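PDB 1BDG: hexokinase from Schistosoma mansoni, which catalyses the transfer of phosphate from ATP to glucose and other hexoses, giving hexose 6-phosphates, the step by which glucose enters glycolysis. Local coordinates for residues 314-319 and 325-330; 268-273 and 295-300; 207-212 and 428-433; 195-200 and 215-220. One frame throughout, in Å; residues are numbered along the deposited sequence.

Contact 1: 314-319 and 325-330; sequences PERLKV and TRYLTD
The guanidinium of Arg-316 comes up to the edge of the Tyr-327 ring rather than over either face, its NH2 lying near the ring plane and 3.2 Å from Tyr-327 OH. The two planes are turned 61° against each other, and the hydroxyl meets the guanidinium obliquely, so the groups do not stack. Arg-316 sits in the loop that follows helix 288-304, Tyr-327 on the short, weakly bonded helix after it, both in the large subdomain of the hexokinase fold, where residues 325-329 are assigned to the ATP site by similarity. Arg-316 begins a short 3-10 turn, in which Lys-318 N bonds to Glu-315 O at 3.0 Å and Val-319 N bonds to Arg-316 O at the same length. From this turn the arginine chain leaves with CG opposite the backbone N (chi1 174°) and then bends at chi2 (99°), which carries the guanidinium across to the tyrosine. Tyr-327 approaches from the opposite direction, its side chain also resting on Met-345 and Asp-349 of helix 340-349. At this partly exposed site the whole contact depends on one pair of long side chains, whose backbones stay well apart. The two arms are tied down elsewhere: Ser-322 OG bonds to the carbonyl oxygens of Arg-316 and Val-319, and Thr-325 OG1 joins both Gly-288 O and Gly-292 N.

Contact 2: 268-273 and 295-300; sequences KSMDID and VRHIIV
Ser-269 of helix 265-272 meets the ring of His-297, which projects from helix 288-304. Its OG lies 3.2 Å from His-297 CD2, but the hydroxyl is committed to its own helix through a hydrogen bond with Gln-265 O. The serine carbonyl oxygen also lies close to the ring, Ser-269 O being 3.2 Å from His-297 NE2 and oblique to the ring plane. At Met-270 the backbone itself covers the imidazole: CA stands over one face, 3.7 Å from the ring centroid and 19° off the normal, in a CH-pi contact. Beyond CA, the methionine CG opposes the backbone N (chi1 -170°), and CG passes 4.0 Å from His-297 ND1. The chain then bends twice, so that the sulfur and methyl lead away from the ring while the side chain reaches Tyr-290 and Glu-293 of the histidine's own helix. Just past the helix, Asp-273 OD2 is 4.5 Å from Arg-296 NH2, too far for a salt bridge; the arginine has a closer acidic partner in Glu-293. His-297 ND1 is hydrogen-bonded to Glu-293 O one turn earlier, which helps to fix the rotation of the ring. The arrangement is a helix-to-helix contact in the large subdomain of hexokinase, in which one aromatic side chain packs on the backbone of the last turn of a short helix.

Contact 3: 207-212 and 428-433; sequences LEDPKC and CLRLSE
A salt-bridge network ties the turn between helix 197-206 and strand 212-218 to strand 426-431, an outermost strand of the large subdomain's mixed sheet. Arg-430 reaches from this strand, its chain extended from CG to NE, and lies against two consecutive acidic residues. NH1 makes a long salt bridge of 3.6 Å to Glu-208 OE1, with OE2 little farther off. Glu-208 CB meanwhile sits over one face of the guanidinium, toward its rim. Further back, Arg-430 NE forms a long salt bridge of 3.6 Å with Asp-209 OD2, the carboxylate and guanidinium planes being 83° apart. A water joins the same two atoms, accepting from NE at 2.9 Å and donating to OD2 at 3.0 Å. The other aspartate oxygen serves its own loop: OD1 accepts from Lys-211 N at 3.1 Å, on the anti side, which holds the carboxylate in place. Cys-212, where strand 212-218 begins, is joined to Cys-205 by a disulfide. An Asx turn within a type I beta turn, both starting at Asp-209, sets that aspartate toward the strand, with Glu-208 just before it: a surface tie of helix-to-strand loop and sheet edge.

Contact 4: 195-200 and 215-220; sequences VNDTVG and GLIVGT. With GLC (alpha-D-glucopyranose), chain B; SO4 (sulfate ion), chain C.
Asp-197 and Ile-217 meet beside the bound glucose and both touch it. The carboxylate takes two sugar hydroxyls, one on each oxygen: O4 of glucose donates to Asp-197 OD1 at 2.7 Å and O6 donates to OD2 at 2.9 Å. Asn-196 ND2 adds a long but nearly straight bond to glucose O3 (3.3 Å, 169°), while Ile-217 CG2 lies against C6. Behind the sugar, Ile-217 CG1 packs 3.8 Å from Asp-197 OD1 and equally close to Thr-198 CG2. Thr-198 in turn sets its CB 3.5 Å from Gly-215 O, bringing the start of helix 197-206 onto strand 212-218. Asn-196 is the N-cap of that helix: its OD1 accepts from Thr-198 OG1 at 2.7 Å in the carbonyl plane, and from Thr-198 N, which lies above that plane. These two bonds fix the amide with ND2 toward the sugar. Ser-144 OG also bonds to Asp-197 OD2. Farther along, Thr-220 binds O4 of a sulfate through its N and, at 2.9 Å, OG1, which also bonds to Thr-78. The glucose lies in the interdomain cleft of hexokinase, and the sulfate at the turn after strand 212-218 is consistent with a phosphate-binding loop of the actin-like ATPase fold.

How the contacts relate
Contact 4 is the buried one, its centre about 6 Å from the centre of the chain, and joins apolar packing to hydrogen bonds that hold the sugar. It pairs the helix and the strand on either side of the 207-212 loop; contact 3 ties that loop to strand 426-431, about 13 Å away between centres, at the surface, where charge and water replace the buried chemistry. Strands 212-218 and 426-431 place both in one sheet. Contacts 1 and 2 lie on the opposite side of the chain's centre from contact 3, in the helical part of the large subdomain, contact 1 partly in a loop; contact 1 is a meeting of two side chains at the surface, contact 2 a partly buried ring on a helix backbone. They touch through a probable, weak hydrogen bond between Leu-317 O and Arg-296 NH1, and by packing of Leu-328 on Val-295.

Contact 1: 314-319 and 325-330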
loop_
_atom_site.group_PDB
_atom_site.type_symbol
_atom_site.label_atom_id
_atom_site.label_comp_id
_atom_site.label_asym_id
_atom_site.label_seq_id
_atom_site.Cartn_x
_atom_site.Cartn_y
_atom_site.Cartn_z
ATOM N N PRO A 314 15.554 7.894 24.834
ATOM C CA PRO A 314 16.557 6.836 24.640
ATOM C C PRO A 314 17.258 6.993 23.296
ATOM O O PRO A 314 16.627 7.402 22.308
ATOM C CB PRO A 314 15.727 5.553 24.632
ATOM C CG PRO A 314 14.421 5.941 25.276
ATOM C CD PRO A 314 14.193 7.336 24.771
ATOM N N GLU A 315 18.535 6.604 23.253
ATOM C CA GLU A 315 19.361 6.691 22.043
ATOM C C GLU A 315 18.622 6.153 20.824
ATOM O O GLU A 315 18.539 6.829 19.797
ATOM C CB GLU A 315 20.683 5.928 22.246
ATOM N N ARG A 316 18.047 4.960 20.975
ATOM C CA ARG A 316 17.296 4.282 19.921
ATOM C C ARG A 316 16.242 5.167 19.251
ATOM O O ARG A 316 16.312 5.415 18.047
ATOM C CB ARG A 316 16.647 3.021 20.487
ATOM C CG ARG A 316 15.708 2.307 19.517
ATOM C CD ARG A 316 16.343 1.109 18.792
ATOM N NE ARG A 316 15.465 0.645 17.705
ATOM C CZ ARG A 316 15.330 -0.617 17.300
ATOM N NH1 ARG A 316 16.016 -1.597 17.892
ATOM N NH2 ARG A 316 14.513 -0.894 16.285
ATOM N N LEU A 317 15.300 5.678 20.033
ATOM C CA LEU A 317 14.233 6.543 19.513
ATOM C C LEU A 317 14.696 7.910 18.968
ATOM O O LEU A 317 13.902 8.856 18.882
ATOM C CB LEU A 317 13.150 6.739 20.579
ATOM C CG LEU A 317 12.336 5.480 20.882
ATOM C CD1 LEU A 317 11.649 5.588 22.241
ATOM C CD2 LEU A 317 11.347 5.230 19.738
ATOM N N LYS A 318 15.994 8.040 18.702
ATOM C CA LYS A 318 16.531 9.270 18.135
ATOM C C LYS A 318 16.705 8.988 16.652
ATOM O O LYS A 318 16.507 9.866 15.815
ATOM C CB LYS A 318 17.869 9.640 18.779
ATOM C CG LYS A 318 17.728 10.265 20.198
ATOM N N VAL A 319 17.033 7.729 16.354
ATOM C CA VAL A 319 17.227 7.187 15.003
ATOM C C VAL A 319 15.837 7.023 14.357
ATOM O O VAL A 319 14.949 6.402 14.949
ATOM C CB VAL A 319 17.846 5.758 15.109
ATOM C CG1 VAL A 319 18.109 5.155 13.720
ATOM C CG2 VAL A 319 19.111 5.787 15.940
ATOM N N THR A 325 6.332 -0.410 12.824
ATOM C CA THR A 325 4.877 -0.537 12.914
ATOM C C THR A 325 4.562 -1.922 13.458
ATOM O O THR A 325 3.527 -2.145 14.089
ATOM C CB THR A 325 4.214 -0.348 11.521
ATOM O OG1 THR A 325 4.534 0.953 11.022
ATOM C CG2 THR A 325 2.708 -0.483 11.593
ATOM N N ARG A 326 5.499 -2.841 13.259
ATOM C CA ARG A 326 5.330 -4.213 13.720
ATOM C C ARG A 326 5.098 -4.239 15.220
ATOM O O ARG A 326 4.365 -5.091 15.727
ATOM C CB ARG A 326 6.552 -5.051 13.372
ATOM C CG ARG A 326 6.234 -6.507 13.325
ATOM N N TYR A 327 5.716 -3.304 15.936
ATOM C CA TYR A 327 5.541 -3.243 17.375
ATOM C C TYR A 327 4.063 -2.945 17.641
ATOM O O TYR A 327 3.441 -3.593 18.490
ATOM C CB TYR A 327 6.438 -2.156 17.993
ATOM C CG TYR A 327 7.914 -2.315 17.688
ATOM C CD1 TYR A 327 8.410 -3.516 17.177
ATOM C CD2 TYR A 327 8.809 -1.254 17.862
ATOM C CE1 TYR A 327 9.745 -3.656 16.835
ATOM C CE2 TYR A 327 10.168 -1.381 17.521
ATOM C CZ TYR A 327 10.620 -2.590 17.001
ATOM O OH TYR A 327 11.925 -2.748 16.577
ATOM N N LEU A 328 3.469 -2.064 16.837
ATOM C CA LEU A 328 2.073 -1.687 17.026
ATOM C C LEU A 328 1.103 -2.871 16.963
ATOM O O LEU A 328 -0.089 -2.753 17.254
ATOM C CB LEU A 328 1.680 -0.605 16.028
ATOM C CG LEU A 328 2.580 0.638 15.950
ATOM C CD1 LEU A 328 1.748 1.801 15.376
ATOM C CD2 LEU A 328 3.160 1.008 17.317
ATOM N N THR A 329 1.638 -4.009 16.551
ATOM C CA THR A 329 0.897 -5.247 16.443
ATOM C C THR A 329 0.736 -5.834 17.846
ATOM O O THR A 329 -0.377 -5.872 18.374
ATOM C CB THR A 329 1.665 -6.243 15.532
ATOM O OG1 THR A 329 1.602 -5.792 14.169
ATOM C CG2 THR A 329 1.111 -7.648 15.646
ATOM N N ASP A 330 1.841 -6.224 18.481
ATOM C CA ASP A 330 1.756 -6.818 19.813
ATOM C C ASP A 330 1.066 -5.885 20.804
ATOM O O ASP A 330 0.152 -6.288 21.541
ATOM C CB ASP A 330 3.141 -7.222 20.325
ATOM C CG ASP A 330 3.719 -8.429 19.582
ATOM O OD1 ASP A 330 2.945 -9.119 18.861
ATOM O OD2 ASP A 330 4.951 -8.686 19.727
#

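Contact 2: 268-273 and 295-300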
loop_
_atom_site.group_PDB
_atom_site.type_symbol
_atom_site.label_atom_id
_atom_site.label_comp_id
_atom_site.label_asym_id
_atom_site.label_seq_id
_atom_site.Cartn_x
_atom_site.Cartn_y
_atom_site.Cartn_z
ATOM N N LYS A 268 2.580 16.242 10.276
ATOM C CA LYS A 268 3.406 17.233 9.595
ATOM C C LYS A 268 4.888 17.068 9.858
ATOM O O LYS A 268 5.677 17.163 8.925
ATOM C CB LYS A 268 2.960 18.654 9.952
ATOM C CG LYS A 268 1.556 18.947 9.525
ATOM C CD LYS A 268 1.100 20.335 9.885
ATOM C CE LYS A 268 -0.385 20.419 9.582
ATOM N NZ LYS A 268 -0.950 21.775 9.475
ATOM N N SER A 269 5.286 16.812 11.101
ATOM C CA SER A 269 6.703 16.640 11.388
ATOM C C SER A 269 7.203 15.263 10.967
ATOM O O SER A 269 8.414 15.046 10.867
ATOM C CB SER A 269 7.009 16.903 12.853
ATOM O OG SER A 269 6.332 15.985 13.682
ATOM N N MET A 270 6.275 14.327 10.768
ATOM C CA MET A 270 6.589 12.973 10.304
ATOM C C MET A 270 6.820 13.141 8.801
ATOM O O MET A 270 7.824 12.701 8.252
ATOM C CB MET A 270 5.383 12.051 10.558
ATOM C CG MET A 270 5.573 10.543 10.361
ATOM S SD MET A 270 5.488 9.947 8.669
ATOM C CE MET A 270 3.896 10.351 8.274
ATOM N N ASP A 271 5.897 13.843 8.159
ATOM C CA ASP A 271 5.967 14.128 6.729
ATOM C C ASP A 271 7.225 14.967 6.379
ATOM O O ASP A 271 8.037 14.573 5.537
ATOM C CB ASP A 271 4.678 14.847 6.307
ATOM C CG ASP A 271 4.676 15.231 4.859
ATOM O OD1 ASP A 271 5.014 14.371 4.027
ATOM O OD2 ASP A 271 4.355 16.401 4.557
ATOM N N ILE A 272 7.397 16.101 7.045
ATOM C CA ILE A 272 8.552 16.966 6.822
ATOM C C ILE A 272 9.883 16.175 6.779
ATOM O O ILE A 272 10.728 16.404 5.912
ATOM C CB ILE A 272 8.641 18.055 7.966
ATOM C CG1 ILE A 272 7.618 19.168 7.763
ATOM C CG2 ILE A 272 10.021 18.665 8.052
ATOM C CD1 ILE A 272 7.498 20.091 8.978
ATOM N N ASP A 273 10.025 15.217 7.693
ATOM C CA ASP A 273 11.240 14.418 7.865
ATOM C C ASP A 273 11.288 13.131 7.037
ATOM O O ASP A 273 12.257 12.357 7.131
ATOM C CB ASP A 273 11.412 14.147 9.378
ATOM C CG ASP A 273 12.705 13.401 9.738
ATOM O OD1 ASP A 273 13.817 13.760 9.262
ATOM O OD2 ASP A 273 12.603 12.455 10.557
ATOM N N VAL A 295 3.721 7.185 16.093
ATOM C CA VAL A 295 3.803 6.983 17.542
ATOM C C VAL A 295 5.158 7.430 18.057
ATOM O O VAL A 295 5.261 7.886 19.181
ATOM C CB VAL A 295 3.597 5.531 17.947
ATOM C CG1 VAL A 295 3.551 5.429 19.455
ATOM C CG2 VAL A 295 2.319 4.987 17.330
ATOM N N ARG A 296 6.197 7.296 17.243
ATOM C CA ARG A 296 7.517 7.749 17.656
ATOM C C ARG A 296 7.492 9.262 17.776
ATOM O O ARG A 296 8.016 9.814 18.742
ATOM C CB ARG A 296 8.612 7.359 16.658
ATOM C CG ARG A 296 10.005 7.415 17.290
ATOM C CD ARG A 296 11.106 7.109 16.328
ATOM N NE ARG A 296 11.129 8.089 15.254
ATOM C CZ ARG A 296 11.780 9.242 15.309
ATOM N NH1 ARG A 296 12.481 9.557 16.395
ATOM N NH2 ARG A 296 11.682 10.105 14.299
ATOM N N HIS A 297 6.919 9.930 16.778
ATOM C CA HIS A 297 6.826 11.381 16.792
ATOM C C HIS A 297 6.035 11.871 17.984
ATOM O O HIS A 297 6.440 12.808 18.638
ATOM C CB HIS A 297 6.235 11.909 15.493
ATOM C CG HIS A 297 7.257 12.109 14.424
ATOM N ND1 HIS A 297 7.767 11.069 13.683
ATOM C CD2 HIS A 297 7.928 13.213 14.035
ATOM C CE1 HIS A 297 8.717 11.520 12.883
ATOM N NE2 HIS A 297 8.834 12.824 13.079
ATOM N N ILE A 298 4.919 11.225 18.281
ATOM C CA ILE A 298 4.118 11.618 19.420
ATOM C C ILE A 298 4.982 11.468 20.671
ATOM O O ILE A 298 5.112 12.407 21.454
ATOM C CB ILE A 298 2.853 10.740 19.535
ATOM C CG1 ILE A 298 1.971 10.932 18.295
ATOM C CG2 ILE A 298 2.091 11.085 20.816
ATOM C CD1 ILE A 298 1.147 9.724 17.922
ATOM N N ILE A 299 5.603 10.298 20.827
ATOM C CA ILE A 299 6.475 10.014 21.967
ATOM C C ILE A 299 7.520 11.105 22.118
ATOM O O ILE A 299 7.467 11.869 23.083
ATOM C CB ILE A 299 7.154 8.626 21.851
ATOM C CG1 ILE A 299 6.099 7.528 22.006
ATOM C CG2 ILE A 299 8.205 8.451 22.945
ATOM C CD1 ILE A 299 6.653 6.132 21.820
ATOM N N VAL A 300 8.456 11.193 21.178
ATOM C CA VAL A 300 9.484 12.240 21.229
ATOM C C VAL A 300 8.892 13.616 21.668
ATOM O O VAL A 300 9.501 14.333 22.476
ATOM C CB VAL A 300 10.227 12.341 19.874
ATOM C CG1 VAL A 300 11.031 13.623 19.785
ATOM C CG2 VAL A 300 11.140 11.141 19.708
#

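Contact 3: 207-212 and 428-433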
loop_
_atom_site.group_PDB
_atom_site.type_symbol
_atom_site.label_atom_id
_atom_site.label_comp_id
_atom_site.label_asym_id
_atom_site.label_seq_id
_atom_site.Cartn_x
_atom_site.Cartn_y
_atom_site.Cartn_z
ATOM N N LEU A 207 -10.083 -14.053 -10.396
ATOM C CA LEU A 207 -9.830 -15.439 -10.786
ATOM C C LEU A 207 -10.520 -16.426 -9.870
ATOM O O LEU A 207 -10.780 -17.563 -10.262
ATOM C CB LEU A 207 -8.333 -15.732 -10.745
ATOM C CG LEU A 207 -7.459 -15.192 -11.869
ATOM C CD1 LEU A 207 -5.972 -15.463 -11.597
ATOM C CD2 LEU A 207 -7.922 -15.868 -13.154
ATOM N N GLU A 208 -10.750 -16.018 -8.627
ATOM C CA GLU A 208 -11.408 -16.866 -7.636
ATOM C C GLU A 208 -12.869 -16.462 -7.474
ATOM O O GLU A 208 -13.772 -17.272 -7.676
ATOM C CB GLU A 208 -10.688 -16.757 -6.291
ATOM C CG GLU A 208 -9.170 -17.008 -6.392
ATOM C CD GLU A 208 -8.457 -16.917 -5.047
ATOM O OE1 GLU A 208 -8.468 -17.925 -4.290
ATOM O OE2 GLU A 208 -7.881 -15.844 -4.759
ATOM N N ASP A 209 -13.102 -15.191 -7.167
ATOM C CA ASP A 209 -14.442 -14.657 -6.962
ATOM C C ASP A 209 -14.853 -13.833 -8.163
ATOM O O ASP A 209 -14.206 -12.844 -8.488
ATOM C CB ASP A 209 -14.431 -13.763 -5.728
ATOM C CG ASP A 209 -15.803 -13.556 -5.139
ATOM O OD1 ASP A 209 -16.786 -13.485 -5.900
ATOM O OD2 ASP A 209 -15.899 -13.460 -3.897
ATOM N N PRO A 210 -15.949 -14.220 -8.831
ATOM C CA PRO A 210 -16.489 -13.530 -10.016
ATOM C C PRO A 210 -17.026 -12.115 -9.748
ATOM O O PRO A 210 -17.203 -11.317 -10.677
ATOM C CB PRO A 210 -17.623 -14.467 -10.461
ATOM C CG PRO A 210 -17.070 -15.833 -10.102
ATOM C CD PRO A 210 -16.557 -15.557 -8.692
ATOM N N LYS A 211 -17.250 -11.808 -8.471
ATOM C CA LYS A 211 -17.803 -10.533 -8.060
ATOM C C LYS A 211 -16.787 -9.495 -7.596
ATOM O O LYS A 211 -17.156 -8.386 -7.232
ATOM C CB LYS A 211 -18.841 -10.763 -6.987
ATOM N N CYS A 212 -15.511 -9.845 -7.620
ATOM C CA CYS A 212 -14.459 -8.926 -7.198
ATOM C C CYS A 212 -14.251 -7.783 -8.174
ATOM O O CYS A 212 -13.768 -8.001 -9.292
ATOM C CB CYS A 212 -13.143 -9.672 -7.091
ATOM S SG CYS A 212 -11.898 -8.873 -6.037
ATOM N N CYS A 428 -17.781 -7.597 0.629
ATOM C CA CYS A 428 -17.033 -8.425 1.564
ATOM C C CYS A 428 -15.544 -8.477 1.241
ATOM O O CYS A 428 -15.154 -8.686 0.090
ATOM C CB CYS A 428 -17.621 -9.834 1.652
ATOM S SG CYS A 428 -17.153 -10.848 0.290
ATOM N N LEU A 429 -14.715 -8.255 2.252
ATOM C CA LEU A 429 -13.268 -8.293 2.067
ATOM C C LEU A 429 -12.753 -9.728 1.950
ATOM O O LEU A 429 -12.900 -10.524 2.874
ATOM C CB LEU A 429 -12.560 -7.555 3.210
ATOM C CG LEU A 429 -12.812 -6.044 3.248
ATOM C CD1 LEU A 429 -12.195 -5.417 4.480
ATOM C CD2 LEU A 429 -12.254 -5.400 1.998
ATOM N N ARG A 430 -12.159 -10.054 0.811
ATOM C CA ARG A 430 -11.630 -11.389 0.556
ATOM C C ARG A 430 -10.113 -11.248 0.411
ATOM O O ARG A 430 -9.634 -10.651 -0.553
ATOM C CB ARG A 430 -12.255 -11.920 -0.740
ATOM C CG ARG A 430 -12.001 -13.390 -1.085
ATOM C CD ARG A 430 -12.729 -13.758 -2.397
ATOM N NE ARG A 430 -13.084 -15.179 -2.498
ATOM C CZ ARG A 430 -12.204 -16.179 -2.577
ATOM N NH1 ARG A 430 -10.901 -15.915 -2.570
ATOM N NH2 ARG A 430 -12.626 -17.445 -2.641
ATOM N N LEU A 431 -9.356 -11.718 1.400
ATOM C CA LEU A 431 -7.891 -11.624 1.357
ATOM C C LEU A 431 -7.335 -12.335 0.134
ATOM O O LEU A 431 -7.764 -13.434 -0.194
ATOM C CB LEU A 431 -7.265 -12.221 2.625
ATOM C CG LEU A 431 -5.793 -12.646 2.516
ATOM C CD1 LEU A 431 -4.902 -11.682 3.254
ATOM C CD2 LEU A 431 -5.619 -14.036 3.069
ATOM N N SER A 432 -6.376 -11.698 -0.527
ATOM C CA SER A 432 -5.737 -12.237 -1.722
ATOM C C SER A 432 -4.543 -13.146 -1.361
ATOM O O SER A 432 -3.364 -12.814 -1.603
ATOM C CB SER A 432 -5.288 -11.088 -2.604
ATOM O OG SER A 432 -4.579 -11.558 -3.719
ATOM N N GLU A 433 -4.880 -14.333 -0.866
ATOM C CA GLU A 433 -3.927 -15.333 -0.419
ATOM C C GLU A 433 -2.637 -15.555 -1.186
ATOM O O GLU A 433 -1.564 -15.490 -0.595
ATOM C CB GLU A 433 -4.636 -16.664 -0.267
ATOM C CG GLU A 433 -4.946 -17.035 1.173
ATOM C CD GLU A 433 -5.813 -18.281 1.258
ATOM O OE1 GLU A 433 -5.294 -19.387 0.948
ATOM O OE2 GLU A 433 -7.018 -18.140 1.611
HETATM O O HOH W 1 -15.729 -14.874 -1.246
#

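Contact 4: 195-200 and 215-220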
loop_
_atom_site.group_PDB
_atom_site.type_symbol
_atom_site.label_atom_id
_atom_site.label_comp_id
_atom_site.label_asym_id
_atom_site.label_seq_id
_atom_site.Cartn_x
_atom_site.Cartn_y
_atom_site.Cartn_z
ATOM N N VAL A 195 2.127 -4.146 -14.401
ATOM C CA VAL A 195 0.893 -4.106 -13.657
ATOM C C VAL A 195 1.231 -3.565 -12.272
ATOM O O VAL A 195 2.328 -3.785 -11.746
ATOM C CB VAL A 195 0.314 -5.535 -13.552
ATOM C CG1 VAL A 195 -0.729 -5.624 -12.457
ATOM C CG2 VAL A 195 -0.274 -5.951 -14.884
ATOM N N ASN A 196 0.325 -2.770 -11.728
ATOM C CA ASN A 196 0.483 -2.220 -10.384
ATOM C C ASN A 196 0.042 -3.326 -9.378
ATOM O O ASN A 196 -0.699 -4.248 -9.737
ATOM C CB ASN A 196 -0.393 -0.972 -10.275
ATOM C CG ASN A 196 -0.215 -0.245 -8.975
ATOM O OD1 ASN A 196 -1.024 -0.383 -8.052
ATOM N ND2 ASN A 196 0.841 0.537 -8.885
ATOM N N ASP A 197 0.483 -3.264 -8.133
ATOM C CA ASP A 197 0.073 -4.301 -7.198
ATOM C C ASP A 197 -1.436 -4.369 -6.990
ATOM O O ASP A 197 -1.994 -5.454 -6.985
ATOM C CB ASP A 197 0.828 -4.237 -5.859
ATOM C CG ASP A 197 0.768 -2.870 -5.190
ATOM O OD1 ASP A 197 -0.132 -2.063 -5.477
ATOM O OD2 ASP A 197 1.626 -2.596 -4.342
ATOM N N THR A 198 -2.116 -3.230 -6.892
ATOM C CA THR A 198 -3.563 -3.242 -6.695
ATOM C C THR A 198 -4.240 -3.991 -7.827
ATOM O O THR A 198 -5.099 -4.853 -7.593
ATOM C CB THR A 198 -4.108 -1.848 -6.676
ATOM O OG1 THR A 198 -3.555 -1.128 -7.773
ATOM C CG2 THR A 198 -3.752 -1.161 -5.390
ATOM N N VAL A 199 -3.812 -3.677 -9.053
ATOM C CA VAL A 199 -4.339 -4.298 -10.278
ATOM C C VAL A 199 -4.075 -5.806 -10.214
ATOM O O VAL A 199 -4.987 -6.613 -10.409
ATOM C CB VAL A 199 -3.698 -3.666 -11.552
ATOM C CG1 VAL A 199 -4.415 -4.131 -12.793
ATOM C CG2 VAL A 199 -3.771 -2.154 -11.474
ATOM N N GLY A 200 -2.846 -6.177 -9.858
ATOM C CA GLY A 200 -2.495 -7.577 -9.740
ATOM C C GLY A 200 -3.379 -8.257 -8.718
ATOM O O GLY A 200 -3.817 -9.379 -8.920
ATOM N N GLY A 215 -9.423 -3.898 -5.745
ATOM C CA GLY A 215 -8.194 -4.529 -5.310
ATOM C C GLY A 215 -7.534 -3.592 -4.326
ATOM O O GLY A 215 -6.907 -2.623 -4.742
ATOM N N LEU A 216 -7.688 -3.851 -3.034
ATOM C CA LEU A 216 -7.125 -2.985 -1.996
ATOM C C LEU A 216 -5.790 -3.411 -1.403
ATOM O O LEU A 216 -5.622 -4.554 -1.001
ATOM C CB LEU A 216 -8.148 -2.823 -0.866
ATOM C CG LEU A 216 -7.790 -2.055 0.407
ATOM C CD1 LEU A 216 -7.481 -0.589 0.097
ATOM C CD2 LEU A 216 -8.945 -2.159 1.377
ATOM N N ILE A 217 -4.862 -2.465 -1.295
ATOM C CA ILE A 217 -3.548 -2.726 -0.702
ATOM C C ILE A 217 -3.326 -1.850 0.529
ATOM O O ILE A 217 -3.295 -0.632 0.429
ATOM C CB ILE A 217 -2.381 -2.458 -1.684
ATOM C CG1 ILE A 217 -2.361 -3.498 -2.802
ATOM C CG2 ILE A 217 -1.076 -2.482 -0.941
ATOM C CD1 ILE A 217 -2.076 -4.906 -2.326
ATOM N N VAL A 218 -3.250 -2.469 1.698
ATOM C CA VAL A 218 -3.000 -1.742 2.929
ATOM C C VAL A 218 -1.788 -2.393 3.608
ATOM O O VAL A 218 -1.914 -3.182 4.546
ATOM C CB VAL A 218 -4.275 -1.666 3.850
ATOM C CG1 VAL A 218 -5.310 -0.704 3.241
ATOM C CG2 VAL A 218 -4.928 -3.026 4.026
ATOM N N GLY A 219 -0.607 -2.107 3.072
ATOM C CA GLY A 219 0.622 -2.680 3.596
ATOM C C GLY A 219 1.672 -1.615 3.792
ATOM O O GLY A 219 1.410 -0.637 4.477
ATOM N N THR A 220 2.856 -1.791 3.215
ATOM C CA THR A 220 3.913 -0.782 3.348
ATOM C C THR A 220 3.330 0.554 2.865
ATOM O O THR A 220 3.652 1.624 3.397
ATOM C CB THR A 220 5.186 -1.170 2.529
ATOM O OG1 THR A 220 5.760 -2.367 3.076
ATOM C CG2 THR A 220 6.236 -0.066 2.590
HETATM C C1 GLC B . 2.391 3.153 -2.790
HETATM C C2 GLC B . 2.583 3.189 -4.306
HETATM C C3 GLC B . 1.384 2.571 -4.988
HETATM C C4 GLC B . 1.163 1.165 -4.456
HETATM C C5 GLC B . 0.990 1.220 -2.954
HETATM C C6 GLC B . 0.828 -0.159 -2.344
HETATM O O1 GLC B . 1.226 3.844 -2.486
HETATM O O2 GLC B . 2.731 4.533 -4.761
HETATM O O3 GLC B . 1.590 2.517 -6.392
HETATM O O4 GLC B . 0.025 0.598 -5.059
HETATM O O5 GLC B . 2.155 1.804 -2.368
HETATM O O6 GLC B . 2.080 -0.759 -2.086
HETATM S S SO4 C . 3.250 -5.065 1.003
HETATM O O1 SO4 C . 2.866 -5.632 2.282
HETATM O O2 SO4 C . 3.931 -6.049 0.200
HETATM O O3 SO4 C . 2.076 -4.615 0.293
HETATM O O4 SO4 C . 4.124 -3.945 1.216
#